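Local coordinates for 433aa long hypothetical phosphoribosylglycinamide formyl transferase (Pyrococcus horikoshii, PDB 2DWC), which belongs to the PurT-like branch of the ATP-grasp superfamily and binds adenosine-5'-diphosphate, at residues 49-54 and 376-381; 43-48 and 58-63; 246-251 and 337-342; 213-218 and 227-232. All coordinates share one frame; numbering follows the deposited sequence.

Contact 1: 49-54 and 376-381; sequences DRYANA and FGKPEA. With SO4 (sulfate ion), chain F.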
# COMPACT_ATOMS: atom_id res chain seq x y z
N ASP B 49 21.11 -5.58 0.43
CA ASP B 49 21.53 -5.08 -0.87
C ASP B 49 22.99 -4.62 -0.78
O ASP B 49 23.61 -4.74 0.28
CB ASP B 49 20.62 -3.96 -1.41
CG ASP B 49 20.54 -3.97 -2.94
OD1 ASP B 49 21.59 -4.10 -3.63
OD2 ASP B 49 19.41 -3.78 -3.48
N ARG B 50 23.53 -4.12 -1.88
CA ARG B 50 24.94 -3.70 -1.89
C ARG B 50 25.17 -2.28 -1.45
O ARG B 50 26.34 -1.83 -1.35
CB ARG B 50 25.55 -3.90 -3.31
CG ARG B 50 24.86 -3.07 -4.34
CD ARG B 50 25.33 -3.43 -5.76
NE ARG B 50 26.78 -3.30 -5.91
CZ ARG B 50 27.44 -2.15 -5.87
NH1 ARG B 50 26.79 -0.99 -5.68
NH2 ARG B 50 28.75 -2.14 -6.08
N TYR B 51 24.08 -1.55 -1.18
CA TYR B 51 24.24 -0.17 -0.72
C TYR B 51 23.24 0.06 0.39
O TYR B 51 22.28 -0.69 0.50
CB TYR B 51 24.04 0.83 -1.86
CG TYR B 51 22.65 0.89 -2.45
CD1 TYR B 51 21.77 1.93 -2.13
CD2 TYR B 51 22.23 -0.09 -3.37
CE1 TYR B 51 20.51 2.02 -2.71
CE2 TYR B 51 20.95 -0.02 -3.96
CZ TYR B 51 20.10 1.04 -3.62
OH TYR B 51 18.85 1.11 -4.20
N ALA B 52 23.47 1.09 1.21
CA ALA B 52 22.58 1.34 2.33
C ALA B 52 21.38 2.21 1.95
O ALA B 52 21.42 2.93 0.95
CB ALA B 52 23.39 2.04 3.53
N ASN B 53 20.33 2.11 2.78
CA ASN B 53 19.11 2.89 2.56
C ASN B 53 18.48 2.65 1.20
O ASN B 53 17.85 3.54 0.63
CB ASN B 53 19.38 4.39 2.82
CG ASN B 53 19.62 4.67 4.30
OD1 ASN B 53 19.01 4.04 5.18
ND2 ASN B 53 20.49 5.64 4.59
N ALA B 54 18.62 1.43 0.70
CA ALA B 54 17.97 1.05 -0.56
C ALA B 54 16.45 1.14 -0.26
O ALA B 54 16.01 1.04 0.90
CB ALA B 54 18.39 -0.40 -0.92
N PHE B 376 10.75 6.19 -5.36
CA PHE B 376 11.32 5.03 -4.68
C PHE B 376 12.20 5.26 -3.51
O PHE B 376 12.46 4.32 -2.76
CB PHE B 376 12.04 4.11 -5.69
CG PHE B 376 11.17 3.70 -6.89
CD1 PHE B 376 9.80 3.49 -6.75
CD2 PHE B 376 11.78 3.47 -8.14
CE1 PHE B 376 9.02 3.05 -7.85
CE2 PHE B 376 11.02 3.03 -9.22
CZ PHE B 376 9.65 2.83 -9.07
N GLY B 377 12.68 6.49 -3.32
CA GLY B 377 13.54 6.68 -2.16
C GLY B 377 15.01 6.40 -2.39
O GLY B 377 15.78 6.37 -1.43
N LYS B 378 15.43 6.22 -3.65
CA LYS B 378 16.85 5.90 -3.90
C LYS B 378 17.66 7.14 -3.53
O LYS B 378 17.41 8.21 -4.02
CB LYS B 378 17.07 5.51 -5.36
CG LYS B 378 16.37 4.19 -5.66
CD LYS B 378 16.50 3.79 -7.15
CE LYS B 378 15.68 2.50 -7.35
NZ LYS B 378 15.86 1.95 -8.76
N PRO B 379 18.69 6.96 -2.70
CA PRO B 379 19.50 8.11 -2.26
C PRO B 379 20.40 8.75 -3.27
O PRO B 379 20.85 9.88 -3.05
CB PRO B 379 20.28 7.59 -1.04
CG PRO B 379 20.17 6.10 -1.09
CD PRO B 379 19.08 5.70 -2.06
N GLU B 380 20.66 8.05 -4.34
CA GLU B 380 21.55 8.61 -5.37
C GLU B 380 21.02 8.26 -6.74
O GLU B 380 20.43 7.19 -6.95
CB GLU B 380 22.96 8.01 -5.20
CG GLU B 380 23.85 8.32 -6.40
CD GLU B 380 25.33 8.07 -6.16
OE1 GLU B 380 26.13 8.37 -7.06
OE2 GLU B 380 25.69 7.59 -5.08
N ALA B 381 21.25 9.14 -7.70
CA ALA B 381 20.81 8.88 -9.06
C ALA B 381 22.00 8.65 -9.97
O ALA B 381 23.11 9.14 -9.73
CB ALA B 381 20.04 10.06 -9.59
S SO4 F . 19.28 0.11 -9.35
O1 SO4 F . 20.32 0.51 -10.36
O2 SO4 F . 18.60 -1.13 -9.84
O3 SO4 F . 19.95 -0.15 -8.03
O4 SO4 F . 18.29 1.23 -9.19

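Contact 2: 43-48 and 58-63; sequences VEVVAV and QVAHRS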
# COMPACT_ATOMS: atom_id res chain seq x y z
N VAL B 43 4.34 -9.18 9.10
CA VAL B 43 5.44 -10.10 8.82
C VAL B 43 6.76 -9.33 8.91
O VAL B 43 6.87 -8.20 8.41
CB VAL B 43 5.28 -10.74 7.44
CG1 VAL B 43 6.55 -11.56 7.07
CG2 VAL B 43 4.04 -11.73 7.51
N GLU B 44 7.75 -9.94 9.56
CA GLU B 44 9.03 -9.28 9.79
C GLU B 44 9.84 -9.29 8.49
O GLU B 44 9.93 -10.31 7.82
CB GLU B 44 9.78 -10.01 10.91
CG GLU B 44 11.02 -9.21 11.44
CD GLU B 44 11.44 -9.63 12.84
OE1 GLU B 44 12.67 -9.71 13.09
OE2 GLU B 44 10.56 -9.86 13.72
N VAL B 45 10.49 -8.17 8.18
CA VAL B 45 11.25 -8.05 6.93
C VAL B 45 12.71 -7.67 7.14
O VAL B 45 13.00 -6.70 7.84
CB VAL B 45 10.68 -6.90 6.04
CG1 VAL B 45 11.42 -6.82 4.69
CG2 VAL B 45 9.20 -7.17 5.77
N VAL B 46 13.62 -8.44 6.53
CA VAL B 46 15.03 -8.11 6.60
C VAL B 46 15.40 -7.90 5.12
O VAL B 46 15.12 -8.75 4.28
CB VAL B 46 15.83 -9.23 7.21
CG1 VAL B 46 17.31 -8.88 7.17
CG2 VAL B 46 15.41 -9.41 8.63
N ALA B 47 15.99 -6.74 4.83
CA ALA B 47 16.32 -6.37 3.45
C ALA B 47 17.82 -6.30 3.25
O ALA B 47 18.51 -5.64 4.03
CB ALA B 47 15.69 -4.98 3.17
N VAL B 48 18.29 -6.91 2.18
CA VAL B 48 19.73 -6.94 1.88
C VAL B 48 20.01 -6.32 0.52
O VAL B 48 19.24 -6.49 -0.44
CB VAL B 48 20.21 -8.44 1.82
CG1 VAL B 48 21.77 -8.54 1.63
CG2 VAL B 48 19.77 -9.16 3.12
N GLN B 58 14.36 0.91 3.68
CA GLN B 58 13.72 2.01 4.41
C GLN B 58 12.41 1.57 5.08
O GLN B 58 12.05 2.05 6.16
CB GLN B 58 13.45 3.19 3.44
CG GLN B 58 14.81 3.86 3.03
CD GLN B 58 14.59 5.00 2.07
OE1 GLN B 58 13.67 5.78 2.24
NE2 GLN B 58 15.45 5.11 1.06
N VAL B 59 11.74 0.61 4.44
CA VAL B 59 10.45 0.10 4.95
C VAL B 59 10.63 -1.16 5.83
O VAL B 59 9.81 -1.43 6.69
CB VAL B 59 9.52 -0.25 3.77
CG1 VAL B 59 8.34 -1.13 4.24
CG2 VAL B 59 8.95 1.10 3.18
N ALA B 60 11.75 -1.83 5.66
CA ALA B 60 12.04 -3.05 6.40
C ALA B 60 12.32 -2.83 7.88
O ALA B 60 12.65 -1.72 8.33
CB ALA B 60 13.24 -3.75 5.75
N HIS B 61 12.18 -3.89 8.64
CA HIS B 61 12.51 -3.82 10.07
C HIS B 61 14.04 -3.72 10.27
O HIS B 61 14.51 -3.00 11.16
CB HIS B 61 12.03 -5.09 10.76
CG HIS B 61 10.54 -5.18 10.83
ND1 HIS B 61 9.80 -5.88 9.90
CD2 HIS B 61 9.65 -4.65 11.71
CE1 HIS B 61 8.52 -5.77 10.19
NE2 HIS B 61 8.39 -5.03 11.28
N ARG B 62 14.83 -4.43 9.46
CA ARG B 62 16.30 -4.39 9.62
C ARG B 62 16.93 -4.57 8.25
O ARG B 62 16.30 -5.12 7.34
CB ARG B 62 16.79 -5.60 10.45
CG ARG B 62 16.92 -5.53 11.95
CD ARG B 62 17.69 -6.83 12.45
NE ARG B 62 17.05 -8.14 12.15
CZ ARG B 62 15.78 -8.41 12.45
NH1 ARG B 62 15.03 -7.49 13.04
NH2 ARG B 62 15.25 -9.59 12.16
N SER B 63 18.21 -4.21 8.11
CA SER B 63 18.86 -4.40 6.80
C SER B 63 20.31 -4.87 6.97
O SER B 63 20.87 -4.72 8.06
CB SER B 63 18.77 -3.08 6.02
OG SER B 63 19.58 -2.09 6.65

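Contact 3: 246-251 and 337-342; sequences WQPAEI and FPMLIP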
# COMPACT_ATOMS: atom_id res chain seq x y z
N TRP B 246 0.97 -1.86 -19.04
CA TRP B 246 -0.43 -1.60 -18.81
C TRP B 246 -1.15 -2.91 -18.72
O TRP B 246 -0.64 -3.94 -19.17
CB TRP B 246 -1.04 -0.75 -19.98
CG TRP B 246 -0.79 -1.36 -21.38
CD1 TRP B 246 -1.58 -2.27 -22.06
CD2 TRP B 246 0.36 -1.13 -22.18
NE1 TRP B 246 -0.95 -2.62 -23.26
CE2 TRP B 246 0.24 -1.93 -23.35
CE3 TRP B 246 1.50 -0.31 -22.04
CZ2 TRP B 246 1.22 -1.93 -24.36
CZ3 TRP B 246 2.47 -0.31 -23.05
CH2 TRP B 246 2.32 -1.13 -24.20
N GLN B 247 -2.34 -2.88 -18.13
CA GLN B 247 -3.13 -4.12 -18.00
C GLN B 247 -4.58 -3.72 -18.24
O GLN B 247 -5.03 -2.72 -17.71
CB GLN B 247 -3.01 -4.71 -16.59
CG GLN B 247 -3.52 -6.17 -16.47
CD GLN B 247 -3.47 -6.69 -15.04
OE1 GLN B 247 -3.87 -5.98 -14.10
NE2 GLN B 247 -3.01 -7.94 -14.86
N PRO B 248 -5.33 -4.49 -19.04
CA PRO B 248 -4.92 -5.71 -19.74
C PRO B 248 -4.35 -5.40 -21.11
O PRO B 248 -4.62 -4.34 -21.70
CB PRO B 248 -6.23 -6.50 -19.84
CG PRO B 248 -7.27 -5.37 -20.15
CD PRO B 248 -6.76 -4.17 -19.28
N ALA B 249 -3.51 -6.29 -21.60
CA ALA B 249 -2.94 -6.12 -22.94
C ALA B 249 -4.12 -6.24 -23.94
O ALA B 249 -5.02 -7.04 -23.75
CB ALA B 249 -1.93 -7.22 -23.21
N GLU B 250 -4.10 -5.44 -25.00
CA GLU B 250 -5.19 -5.48 -25.97
C GLU B 250 -4.90 -6.52 -27.03
O GLU B 250 -4.44 -6.19 -28.13
CB GLU B 250 -5.37 -4.09 -26.57
CG GLU B 250 -5.86 -3.07 -25.52
CD GLU B 250 -6.17 -1.69 -26.12
OE1 GLU B 250 -5.21 -0.97 -26.48
OE2 GLU B 250 -7.37 -1.34 -26.23
N ILE B 251 -5.11 -7.78 -26.66
CA ILE B 251 -4.88 -8.91 -27.54
C ILE B 251 -6.16 -9.74 -27.65
O ILE B 251 -7.07 -9.61 -26.83
CB ILE B 251 -3.71 -9.82 -27.01
CG1 ILE B 251 -4.10 -10.44 -25.65
CG2 ILE B 251 -2.42 -8.99 -26.94
CD1 ILE B 251 -3.05 -11.44 -25.10
N PHE B 337 -7.06 -14.64 -12.14
CA PHE B 337 -7.07 -13.65 -11.06
C PHE B 337 -7.74 -12.41 -11.68
O PHE B 337 -7.18 -11.74 -12.53
CB PHE B 337 -5.66 -13.31 -10.59
CG PHE B 337 -5.68 -12.51 -9.32
CD1 PHE B 337 -5.90 -13.14 -8.11
CD2 PHE B 337 -5.65 -11.11 -9.36
CE1 PHE B 337 -6.13 -12.41 -6.95
CE2 PHE B 337 -5.87 -10.36 -8.21
CZ PHE B 337 -6.12 -11.01 -7.01
N PRO B 338 -8.93 -12.05 -11.20
CA PRO B 338 -9.65 -10.90 -11.75
C PRO B 338 -8.98 -9.55 -11.53
O PRO B 338 -8.53 -9.25 -10.45
CB PRO B 338 -11.00 -10.97 -11.03
CG PRO B 338 -11.13 -12.43 -10.63
CD PRO B 338 -9.73 -12.73 -10.16
N MET B 339 -8.96 -8.74 -12.58
CA MET B 339 -8.39 -7.40 -12.53
C MET B 339 -9.48 -6.47 -11.93
O MET B 339 -10.68 -6.73 -12.09
CB MET B 339 -8.06 -7.01 -13.98
CG MET B 339 -7.67 -5.60 -14.25
SD MET B 339 -7.26 -5.62 -16.02
CE MET B 339 -9.02 -5.55 -16.79
N LEU B 340 -9.09 -5.40 -11.23
CA LEU B 340 -10.07 -4.49 -10.66
C LEU B 340 -10.43 -3.37 -11.64
O LEU B 340 -11.62 -3.04 -11.83
CB LEU B 340 -9.54 -3.89 -9.34
CG LEU B 340 -10.43 -2.83 -8.68
CD1 LEU B 340 -11.76 -3.44 -8.26
CD2 LEU B 340 -9.71 -2.24 -7.48
N ILE B 341 -9.42 -2.81 -12.30
CA ILE B 341 -9.64 -1.70 -13.26
C ILE B 341 -8.42 -1.60 -14.17
O ILE B 341 -7.30 -1.90 -13.75
CB ILE B 341 -9.86 -0.36 -12.50
CG1 ILE B 341 -10.19 0.79 -13.47
CG2 ILE B 341 -8.59 0.02 -11.70
CD1 ILE B 341 -10.54 2.13 -12.73
N PRO B 342 -8.62 -1.27 -15.46
CA PRO B 342 -7.46 -1.16 -16.34
C PRO B 342 -6.53 -0.07 -15.80
O PRO B 342 -7.01 0.92 -15.23
CB PRO B 342 -8.07 -0.75 -17.69
CG PRO B 342 -9.42 -1.45 -17.68
CD PRO B 342 -9.88 -1.16 -16.24

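Contact 4: 213-218 and 227-232; sequences ELAVRH and TTFPKP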
# COMPACT_ATOMS: atom_id res chain seq x y z
N GLU B 213 3.12 -12.35 -18.59
CA GLU B 213 2.06 -13.05 -17.90
C GLU B 213 2.58 -13.34 -16.49
O GLU B 213 3.57 -14.09 -16.31
CB GLU B 213 1.69 -14.36 -18.61
CG GLU B 213 0.60 -15.14 -17.88
CD GLU B 213 -0.66 -14.30 -17.60
OE1 GLU B 213 -1.02 -13.50 -18.48
OE2 GLU B 213 -1.29 -14.46 -16.52
N LEU B 214 1.90 -12.76 -15.49
CA LEU B 214 2.33 -12.89 -14.09
C LEU B 214 1.75 -14.10 -13.40
O LEU B 214 1.06 -13.99 -12.38
CB LEU B 214 1.94 -11.60 -13.35
CG LEU B 214 2.66 -10.37 -13.90
CD1 LEU B 214 1.95 -9.08 -13.39
CD2 LEU B 214 4.16 -10.40 -13.48
N ALA B 215 2.03 -15.29 -13.95
CA ALA B 215 1.51 -16.55 -13.37
C ALA B 215 2.04 -16.75 -11.94
O ALA B 215 3.22 -16.54 -11.66
CB ALA B 215 1.95 -17.73 -14.24
N VAL B 216 1.16 -17.11 -11.02
CA VAL B 216 1.62 -17.35 -9.65
C VAL B 216 1.28 -18.76 -9.18
O VAL B 216 0.13 -19.20 -9.27
CB VAL B 216 1.03 -16.27 -8.65
CG1 VAL B 216 -0.51 -16.23 -8.67
CG2 VAL B 216 1.49 -16.55 -7.21
N ARG B 217 2.32 -19.47 -8.70
CA ARG B 217 2.17 -20.83 -8.16
C ARG B 217 1.96 -20.69 -6.67
O ARG B 217 2.75 -20.05 -5.99
CB ARG B 217 3.43 -21.65 -8.44
CG ARG B 217 3.48 -22.16 -9.92
CD ARG B 217 4.78 -22.87 -10.29
NE ARG B 217 5.01 -23.96 -9.34
CZ ARG B 217 4.55 -25.19 -9.49
NH1 ARG B 217 3.81 -25.52 -10.56
NH2 ARG B 217 4.83 -26.10 -8.58
N HIS B 218 0.94 -21.32 -6.13
CA HIS B 218 0.66 -21.15 -4.69
C HIS B 218 -0.23 -22.32 -4.25
O HIS B 218 -0.72 -23.07 -5.09
CB HIS B 218 -0.11 -19.82 -4.49
CG HIS B 218 -1.44 -19.80 -5.21
ND1 HIS B 218 -2.63 -20.15 -4.60
CD2 HIS B 218 -1.75 -19.44 -6.47
CE1 HIS B 218 -3.62 -20.00 -5.47
NE2 HIS B 218 -3.12 -19.57 -6.61
N THR B 227 -1.84 -22.97 -10.08
CA THR B 227 -1.25 -21.80 -10.73
C THR B 227 -2.41 -20.88 -11.15
O THR B 227 -3.38 -21.34 -11.78
CB THR B 227 -0.44 -22.24 -11.97
OG1 THR B 227 0.45 -23.30 -11.60
CG2 THR B 227 0.34 -21.05 -12.56
N THR B 228 -2.29 -19.60 -10.83
CA THR B 228 -3.34 -18.62 -11.10
C THR B 228 -2.81 -17.57 -12.03
O THR B 228 -1.65 -17.14 -11.96
CB THR B 228 -3.84 -18.03 -9.75
OG1 THR B 228 -4.37 -19.10 -9.01
CG2 THR B 228 -4.93 -16.96 -9.95
N PHE B 229 -3.69 -17.14 -12.95
CA PHE B 229 -3.30 -16.24 -14.00
C PHE B 229 -3.94 -14.88 -14.08
O PHE B 229 -5.16 -14.77 -14.39
CB PHE B 229 -3.54 -16.92 -15.36
CG PHE B 229 -2.74 -18.18 -15.54
CD1 PHE B 229 -3.23 -19.41 -15.07
CD2 PHE B 229 -1.49 -18.13 -16.11
CE1 PHE B 229 -2.46 -20.56 -15.16
CE2 PHE B 229 -0.69 -19.27 -16.21
CZ PHE B 229 -1.18 -20.49 -15.73
N PRO B 230 -3.16 -13.82 -13.81
CA PRO B 230 -3.70 -12.45 -13.91
C PRO B 230 -3.87 -12.14 -15.41
O PRO B 230 -3.35 -12.86 -16.29
CB PRO B 230 -2.58 -11.55 -13.34
CG PRO B 230 -1.84 -12.47 -12.38
CD PRO B 230 -1.85 -13.84 -13.12
N LYS B 231 -4.54 -11.04 -15.73
CA LYS B 231 -4.65 -10.66 -17.13
C LYS B 231 -3.25 -10.31 -17.66
O LYS B 231 -2.41 -9.78 -16.92
CB LYS B 231 -5.58 -9.45 -17.27
CG LYS B 231 -7.03 -9.78 -17.09
CD LYS B 231 -7.51 -10.39 -18.43
CE LYS B 231 -8.98 -10.62 -18.46
NZ LYS B 231 -9.37 -11.03 -19.86
N PRO B 232 -2.96 -10.61 -18.93
CA PRO B 232 -1.64 -10.30 -19.50
C PRO B 232 -1.33 -8.78 -19.37
O PRO B 232 -2.23 -7.93 -19.45
CB PRO B 232 -1.79 -10.70 -20.99
CG PRO B 232 -2.79 -11.80 -20.94
CD PRO B 232 -3.81 -11.33 -19.90
O HOH W 1 0.11 -10.74 -16.20
O HOH W 2 2.77 -24.08 -12.69

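Contact 1: 49-54 and 376-381
Tyr51 and Pro379 make a small, partly buried packing contact without a direct hydrogen bond, where the loop after strand 44-49 meets the turn leading into strand 380-381. The phenol presents its edge: Tyr51 CE1 lies 4.0 Å from Pro379 CD, near the plane of the ring. With chi1 at 65°, CG sits between the backbone N and the carbonyl carbon, and the ring is thereby carried toward segment 376-381. Its hydroxyl ends beside the aliphatic chain of Lys378, Tyr51 OH lying 4.2 Å from Lys378 CG. The pyrrolidine also covers backbone oxygens, since Pro379 CD approaches Asn53 O to 3.7 Å and Pro379 CG approaches Ala52 O to 4.0 Å. A rigid, apolar ring suits this place because it packs against the tyrosine edge and the loop carbonyls without bringing an N-H that would need a partner. Asn53 and Gly377 both adopt left-handed backbone angles, which asparagine tolerates well and which glycine accepts without a CB pressing on the preceding carbonyl. Gln58 NE2 donates to both Asn53 O and Gly377 O, tying the segments together from a third place. Lys378 extends fully beyond CG, and its NZ reaches O4 of a sulfate ion at 2.6 Å; Glu29 and the carbonyl of Arg386 also bind this ammonium, while Tyr382 and Arg385 hold the sulfate. Thr15 and Thr16 of the second subunit pack on Asn53 and Pro379. The arrangement is an interdomain seam, joining the Rossmann-like preATP-grasp region to the PurT C-terminal region of an ATP-grasp protein.

Contact 2: 43-48 and 58-63
His61 turns the edge of its imidazole to the backbone of strand 44-48, and ND1 accepts the N-H of Val45 at 2.9 Å. The bond is nearly straight, but the donor is tilted 19° from the ring plane. On the same edge His61 CE1 faces Val43 O at 3.4 Å, while Glu44 CA lies obliquely to the ring. The other nitrogen, NE2, is bonded to Gln58 of the second subunit, so histidine suits a place that needs an acceptor for a strand N-H and a second polar atom for the partner chain. Glu44 reaches across to Arg62: OE1 takes NH2 at 2.7 Å through its anti lone pair, within the guanidinium plane, and has a weaker bond from NH1. The carboxylate itself stands almost upright to the guanidinium, the planes being 85° apart. Arg62 can fold back to this acid because its chain bends at chi3 (-60°), which also brings NH2 to 3.5 Å from Val46 CG2. Glu81 is a second partner of NH2, and Glu44 OE2 binds the N-H of Thr15. These segments open and close a beta-alpha-beta unit of the Rossmann-like region, helix 55-59 linking two parallel neighbours in the sheet. Its ladder is short: Ala47 N donates to Arg62 O at 3.0 Å, whereas Val45 O receives two weak bonds, from Arg62 N and His61 N. Toward the helix the alanines permit close approach; Ala60 CB meets Val45 CG1 at 3.7 Å and Ala47 CB at 3.8 Å. Helix 29-40 covers Val45 with Ala35 and Ala38.

Contact 3: 246-251 and 337-342
Met339 meets Gln247 and Pro248 with the outer part of its side chain, from CG to the methyl. Its CB points at segment 246-251, and the next two bonds are extended (CG anti to the backbone N, chi1 170°), so the chain reaches straight out from the loop. Met339 CG comes first beside the amide of Gln247, 3.8 Å from OE1. The sulfur follows: Met339 SD lies 3.8 Å from Gln247 CG, the two side chains running past each other in opposite directions, and it sits over the face of the Pro248 ring, 3.6 Å from Pro248 CD. There the chain bends, chi3 being 79°, and the methyl is set off above the CD-CG side of the proline, with Met339 CE 3.6 Å from Pro248 CD. An unbranched, flexible and polarisable side chain suits this path between an amide and a ring. The segments lie at strand ends of the large mixed sheet, where the chain leaves strand 334-337, which runs parallel to strand 225-238, and turns into strand 343-349, which pairs antiparallel with strand 241-247. Gln247 bonds to the backbone of Ala343 just beyond, and at the corner itself, where Pro342 has no N-H to offer, its CA makes a C-H...O contact of 3.2 Å with Gln247 O. The peptide before Pro248 is cis, and the ring it sets in place also meets Pro342, with Pro248 CD 4.0 Å from Pro342 CB. Gln247 is held at its polar end by others: OE1 bonds to Ser306 OG and NE2 to the carbonyl of Lys231. Val397 of helix 397-409 packs on Pro342, while Leu340 meets Leu340 of the second subunit.

Contact 4: 213-218 and 227-232
Phe229 packs against Ala215, whose CB approaches CE2 of the ring obliquely at 3.6 Å; the small methyl of alanine suits this close, buried approach. Glu213 comes to the edge of the same ring, near its plane. Its chain bends at chi2 (53°), which turns the carboxylate toward the opposing strand, and Glu213 OE2 ends 2.6 Å from Pro230 O. Here the antiparallel hairpin of strands 209-219 and 225-238, part of the ATP-grasp region, loses its regular pairing. Val216 and Thr228 form a hydrogen-bonded pair, with Val216 N to Thr228 O at 3.0 Å and Thr228 N to Val216 O at 2.9 Å. Further along, Pro230 lacks an N-H and Leu214 centres an inverse gamma turn; Pro230 CD presses on Leu214 O at 3.0 Å. A water bridges the strands here, accepting from Leu214 N and donating to Lys231 O. Another joins Arg217 NH1 to Thr227 OG1, while Arg217 NE is bonded to the carbonyl of Gly272. On the face carrying Val216, His218 NE2 meets Thr228 OG1 edge-on at 2.7 Å in a nearly linear hydrogen bond. Arg335 NH1 is a second partner of that hydroxyl, so threonine, able both to give and to accept, links two basic side chains, and its neighbours probably fix its rotation within the buried sheet.

The four contacts fall into two pairs. Contacts 1 and 2, with centres 14 Å apart, share Gln58, which belongs to segment 58-63 and reaches both segments of contact 1. Contacts 3 and 4 are 12 Å apart between centres and meet in the mixed sheet, where Phe337 N is 2.9 Å from Phe229 O and Phe337 CB packs 3.8 Å from Thr228 CG2. Between the pairs the centres are 26 to 31 Å apart and the nearest atoms about 14 to 18 Å, so they do not touch. Contacts 1, 2 and 3 all reach the second subunit, but contact 4 does not. The side chain of Glu213 in contact 4 lies about 14 Å from the bound adenosine-5'-diphosphate.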